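Local structure of VirX1 (Cyanophage Syn10, 6QGM) at residues T82-E86 with A467-L471; F228-L233 with L346-F350. The protein is a viral halogenase that iodinates diverse substrates, probably in a flavin-dependent reaction. All coordinates share one frame; numbering follows the deposited sequence.

Overall arrangement
From the N terminus the chain first builds strands of the mixed sheet that carries the Rossmann-type core, then enters a second mixed sheet through strand 78-82, whose following loop supplies residues 82-86 of contact 1. Returning to the first sheet, it leaves strand 221-224 into residues 228-233, and contact 2 closes when residues 346-350 arrive after the parallel neighbour, strand 341-343. Contact 1 closes last, at residues 467-471, which run out of helix 462-468, so contact 2 is nested within its loop. The two do not touch: their centres are about 34 Å apart, on opposite sides of the chain's centre. Contact 1 joins the second sheet to the late helices, contact 2 the start of helix 231-236 to the turn leading into strand 349-350.

Contact 1: residues T82-E86 with A467-L471; sequences TNFRE and AGHGL
Arg85 lies across the C-terminal end of helix 462-468, against residues 468-470, and its guanidinium reaches the backbone oxygen of Gly468. The hydrogen bond from Arg85 NH1 to Gly468 O is 2.9 Å long and nearly straight (165° at the hydrogen), with the acceptor in the guanidinium plane. CG sits opposite the backbone N (chi1 -178°), carrying the chain past His469, and a bend at chi3 turns NH1 back toward the helix; on the way Arg85 CD passes 3.3 Å from His469 O. This is the closely packed part, together with the His469 ring, whose edge faces the 84-85 backbone and whose CE1 lies 3.3 Å from Phe84 O. A Schellman motif ends the helix, with Gly470 N bonded to Ala467 O at 3.0 Å. The outer side is looser: Glu86 has no contact with residues 467-471, and the ion pair of Arg85 NE with Glu86 OE1 is long at 3.9 Å. His469 NE2 bonds to His406 O, while His469 O accepts a hydrogen bond from Arg376 NH1 of the second subunit. The contact thus sets a helix end against the loop joining strands 78-82 and 91-95, with Phe84 packed on strand 270-275.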
loop_
_atom_site.group_PDB
_atom_site.type_symbol
_atom_site.label_atom_id
_atom_site.label_comp_id
_atom_site.label_asym_id
_atom_site.label_seq_id
_atom_site.Cartn_x
_atom_site.Cartn_y
_atom_site.Cartn_z
ATOM N N THR B 82 12.156 26.613 19.744
ATOM C CA THR B 82 13.405 27.343 20.073
ATOM C C THR B 82 14.497 26.316 20.385
ATOM O O THR B 82 14.208 25.345 21.097
ATOM C CB THR B 82 13.182 28.329 21.225
ATOM O OG1 THR B 82 12.059 29.157 20.877
ATOM C CG2 THR B 82 14.406 29.163 21.537
ATOM N N ASN B 83 15.680 26.510 19.801
ATOM C CA ASN B 83 16.964 25.847 20.169
ATOM C C ASN B 83 17.043 24.407 19.629
ATOM O O ASN B 83 17.974 23.718 20.012
ATOM C CB ASN B 83 17.171 25.888 21.688
ATOM C CG ASN B 83 18.611 26.111 22.090
ATOM O OD1 ASN B 83 19.302 26.918 21.493
ATOM N ND2 ASN B 83 19.072 25.420 23.112
ATOM N N PHE B 84 16.160 23.995 18.717
ATOM C CA PHE B 84 15.994 22.581 18.290
ATOM C C PHE B 84 16.863 22.223 17.081
ATOM O O PHE B 84 17.246 21.041 16.973
ATOM C CB PHE B 84 14.538 22.257 17.963
ATOM C CG PHE B 84 13.856 21.424 19.018
ATOM C CD1 PHE B 84 13.205 22.030 20.083
ATOM C CD2 PHE B 84 13.870 20.039 18.945
ATOM C CE1 PHE B 84 12.590 21.265 21.057
ATOM C CE2 PHE B 84 13.247 19.275 19.916
ATOM C CZ PHE B 84 12.616 19.890 20.980
ATOM N N ARG B 85 17.135 23.157 16.176
ATOM C CA ARG B 85 17.880 22.849 14.926
ATOM C C ARG B 85 19.360 22.690 15.251
ATOM O O ARG B 85 19.935 21.644 14.891
ATOM C CB ARG B 85 17.716 23.924 13.850
ATOM C CG ARG B 85 18.448 23.576 12.558
ATOM C CD ARG B 85 18.247 24.530 11.389
ATOM N NE ARG B 85 18.759 25.881 11.664
ATOM C CZ ARG B 85 18.013 26.957 11.846
ATOM N NH1 ARG B 85 16.704 26.874 11.771
ATOM N NH2 ARG B 85 18.583 28.118 12.088
ATOM N N GLU B 86 19.936 23.687 15.923
ATOM C CA GLU B 86 21.406 23.886 16.007
ATOM C C GLU B 86 21.845 24.272 17.431
ATOM O O GLU B 86 23.059 24.356 17.649
ATOM C CB GLU B 86 21.746 24.971 14.988
ATOM C CG GLU B 86 23.119 24.868 14.381
ATOM C CD GLU B 86 23.408 26.080 13.517
ATOM O OE1 GLU B 86 22.502 26.435 12.689
ATOM O OE2 GLU B 86 24.512 26.676 13.683
ATOM N N ALA B 467 11.767 21.400 7.356
ATOM C CA ALA B 467 12.015 22.789 6.885
ATOM C C ALA B 467 12.774 23.568 7.964
ATOM O O ALA B 467 13.828 24.167 7.629
ATOM C CB ALA B 467 10.727 23.491 6.528
ATOM N N GLY B 468 12.256 23.553 9.203
ATOM C CA GLY B 468 12.820 24.273 10.362
ATOM C C GLY B 468 14.189 23.753 10.733
ATOM O O GLY B 468 14.989 24.544 11.276
ATOM N N HIS B 469 14.457 22.474 10.472
ATOM C CA HIS B 469 15.771 21.837 10.755
ATOM C C HIS B 469 16.753 22.141 9.619
ATOM O O HIS B 469 17.907 21.726 9.730
ATOM C CB HIS B 469 15.601 20.333 10.985
ATOM C CG HIS B 469 15.205 19.967 12.377
ATOM N ND1 HIS B 469 15.692 20.625 13.489
ATOM C CD2 HIS B 469 14.402 18.985 12.848
ATOM C CE1 HIS B 469 15.191 20.073 14.576
ATOM N NE2 HIS B 469 14.392 19.060 14.208
ATOM N N GLY B 470 16.298 22.816 8.559
ATOM C CA GLY B 470 17.140 23.353 7.472
ATOM C C GLY B 470 17.254 22.405 6.293
ATOM O O GLY B 470 18.239 22.493 5.573
ATOM N N LEU B 471 16.261 21.556 6.074
ATOM C CA LEU B 471 16.216 20.659 4.888
ATOM C C LEU B 471 15.307 21.265 3.807
ATOM O O LEU B 471 14.405 22.010 4.140
ATOM C CB LEU B 471 15.735 19.273 5.334
ATOM C CG LEU B 471 16.617 18.554 6.348
ATOM C CD1 LEU B 471 15.823 17.531 7.139
ATOM C CD2 LEU B 471 17.789 17.894 5.667
#

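Contact 2: residues F228-L233 with L346-F350; sequences FKSLLL and LSYGF
The Phe228 ring has Leu346 CD1 over one face, a CH-pi contact whose exact spacing is doubtful, and presents its edge to the face of Phe350. This edge-to-face pair has ring centroids 5.3 Å apart and planes at 73°; Phe228 CZ stands above the Phe350 face toward its rim, while Leu346 CD2 lies at the edge of the Phe350 ring. Both segments follow adjacent parallel strands, 221-224 and 341-343, of a Rossmann-type sheet, consistent with the nucleotide-binding core of flavin-dependent halogenases. Phe350 CG is opposite its backbone N (chi1 171°), which brings the ring to Phe228. Leu233 CD2 packs against the 347-348 backbone, 4.2 Å from Tyr348 CA, and the Tyr348 side chain goes on to helix 382-408. Asp224 serves both segments: its OD2 accepts the amides of Leu232 and Leu233, and its backbone O takes a hydrogen bond with Ser347 OG. Ser230 occupies the N-cap position of helix 231-236, but its hydroxyl makes no capping bond. That hydroxyl has Gly234 N as a second partner and donates to a lone pair of Ser347 O in the carbonyl plane, with Ser230 OG 2.7 Å from Ser347 O and a C=O...donor angle of 129°.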
loop_
_atom_site.group_PDB
_atom_site.type_symbol
_atom_site.label_atom_id
_atom_site.label_comp_id
_atom_site.label_asym_id
_atom_site.label_seq_id
_atom_site.Cartn_x
_atom_site.Cartn_y
_atom_site.Cartn_z
ATOM N N PHE B 228 -1.214 7.453 35.006
ATOM C CA PHE B 228 -0.016 6.574 34.912
ATOM C C PHE B 228 -0.188 5.336 35.790
ATOM O O PHE B 228 0.283 4.274 35.365
ATOM C CB PHE B 228 1.264 7.339 35.242
ATOM C CG PHE B 228 1.682 8.343 34.193
ATOM C CD1 PHE B 228 1.726 8.015 32.839
ATOM C CD2 PHE B 228 2.072 9.619 34.577
ATOM C CE1 PHE B 228 2.127 8.948 31.896
ATOM C CE2 PHE B 228 2.487 10.541 33.633
ATOM C CZ PHE B 228 2.523 10.201 32.306
ATOM N N LYS B 229 -0.854 5.448 36.939
ATOM C CA LYS B 229 -1.225 4.280 37.784
ATOM C C LYS B 229 -1.717 3.138 36.883
ATOM O O LYS B 229 -1.282 1.984 37.081
ATOM C CB LYS B 229 -2.364 4.612 38.747
ATOM C CG LYS B 229 -2.002 5.226 40.080
ATOM C CD LYS B 229 -3.264 5.362 40.882
ATOM C CE LYS B 229 -3.071 5.742 42.332
ATOM N NZ LYS B 229 -4.396 5.919 42.979
ATOM N N SER B 230 -2.608 3.455 35.936
ATOM C CA SER B 230 -3.325 2.478 35.080
ATOM C C SER B 230 -3.833 1.341 35.965
ATOM O O SER B 230 -3.488 0.180 35.689
ATOM C CB SER B 230 -2.453 1.970 33.950
ATOM O OG SER B 230 -3.230 1.235 33.018
ATOM N N LEU B 231 -4.611 1.672 37.002
ATOM C CA LEU B 231 -5.049 0.706 38.045
ATOM C C LEU B 231 -5.907 -0.406 37.434
ATOM O O LEU B 231 -5.714 -1.547 37.818
ATOM C CB LEU B 231 -5.805 1.455 39.142
ATOM C CG LEU B 231 -6.193 0.595 40.336
ATOM C CD1 LEU B 231 -4.933 0.114 41.075
ATOM C CD2 LEU B 231 -7.162 1.341 41.263
ATOM N N LEU B 232 -6.841 -0.087 36.541
ATOM C CA LEU B 232 -7.832 -1.070 36.002
ATOM C C LEU B 232 -7.241 -1.802 34.790
ATOM O O LEU B 232 -7.280 -3.035 34.769
ATOM C CB LEU B 232 -9.144 -0.357 35.653
ATOM C CG LEU B 232 -10.180 -0.302 36.779
ATOM C CD1 LEU B 232 -9.625 0.306 38.063
ATOM C CD2 LEU B 232 -11.417 0.457 36.316
ATOM N N LEU B 233 -6.693 -1.073 33.820
ATOM C CA LEU B 233 -6.194 -1.664 32.551
ATOM C C LEU B 233 -4.886 -2.410 32.823
ATOM O O LEU B 233 -4.821 -3.638 32.564
ATOM C CB LEU B 233 -6.008 -0.554 31.511
ATOM C CG LEU B 233 -5.494 -1.016 30.150
ATOM C CD1 LEU B 233 -6.299 -2.202 29.639
ATOM C CD2 LEU B 233 -5.521 0.113 29.136
ATOM N N LEU B 346 -3.840 8.646 30.207
ATOM C CA LEU B 346 -2.465 8.168 30.487
ATOM C C LEU B 346 -2.490 6.706 30.944
ATOM O O LEU B 346 -1.446 6.050 30.813
ATOM C CB LEU B 346 -1.821 9.085 31.534
ATOM C CG LEU B 346 -1.696 10.566 31.147
ATOM C CD1 LEU B 346 -0.471 11.179 31.810
ATOM C CD2 LEU B 346 -1.610 10.777 29.638
ATOM N N SER B 347 -3.634 6.204 31.418
ATOM C CA SER B 347 -3.849 4.775 31.766
ATOM C C SER B 347 -3.598 3.891 30.537
ATOM O O SER B 347 -3.176 2.733 30.723
ATOM C CB SER B 347 -5.231 4.553 32.314
ATOM O OG SER B 347 -6.200 4.964 31.375
ATOM N N TYR B 348 -3.857 4.409 29.330
ATOM C CA TYR B 348 -3.626 3.672 28.055
ATOM C C TYR B 348 -2.250 4.017 27.483
ATOM O O TYR B 348 -1.437 3.083 27.258
ATOM C CB TYR B 348 -4.703 3.938 27.002
ATOM C CG TYR B 348 -4.266 3.508 25.623
ATOM C CD1 TYR B 348 -4.053 2.176 25.328
ATOM C CD2 TYR B 348 -4.016 4.426 24.625
ATOM C CE1 TYR B 348 -3.624 1.754 24.084
ATOM C CE2 TYR B 348 -3.576 4.039 23.370
ATOM C CZ TYR B 348 -3.380 2.697 23.092
ATOM O OH TYR B 348 -2.963 2.320 21.842
ATOM N N GLY B 349 -1.993 5.300 27.218
ATOM C CA GLY B 349 -0.789 5.735 26.471
ATOM C C GLY B 349 -0.436 7.188 26.730
ATOM O O GLY B 349 -1.277 7.948 27.279
ATOM N N PHE B 350 0.784 7.562 26.358
ATOM C CA PHE B 350 1.333 8.922 26.540
ATOM C C PHE B 350 2.514 9.094 25.580
ATOM O O PHE B 350 3.380 8.205 25.521
ATOM C CB PHE B 350 1.697 9.123 28.017
ATOM C CG PHE B 350 2.462 10.386 28.319
ATOM C CD1 PHE B 350 3.835 10.442 28.159
ATOM C CD2 PHE B 350 1.806 11.530 28.750
ATOM C CE1 PHE B 350 4.535 11.608 28.443
ATOM C CE2 PHE B 350 2.509 12.694 29.021
ATOM C CZ PHE B 350 3.868 12.726 28.877
#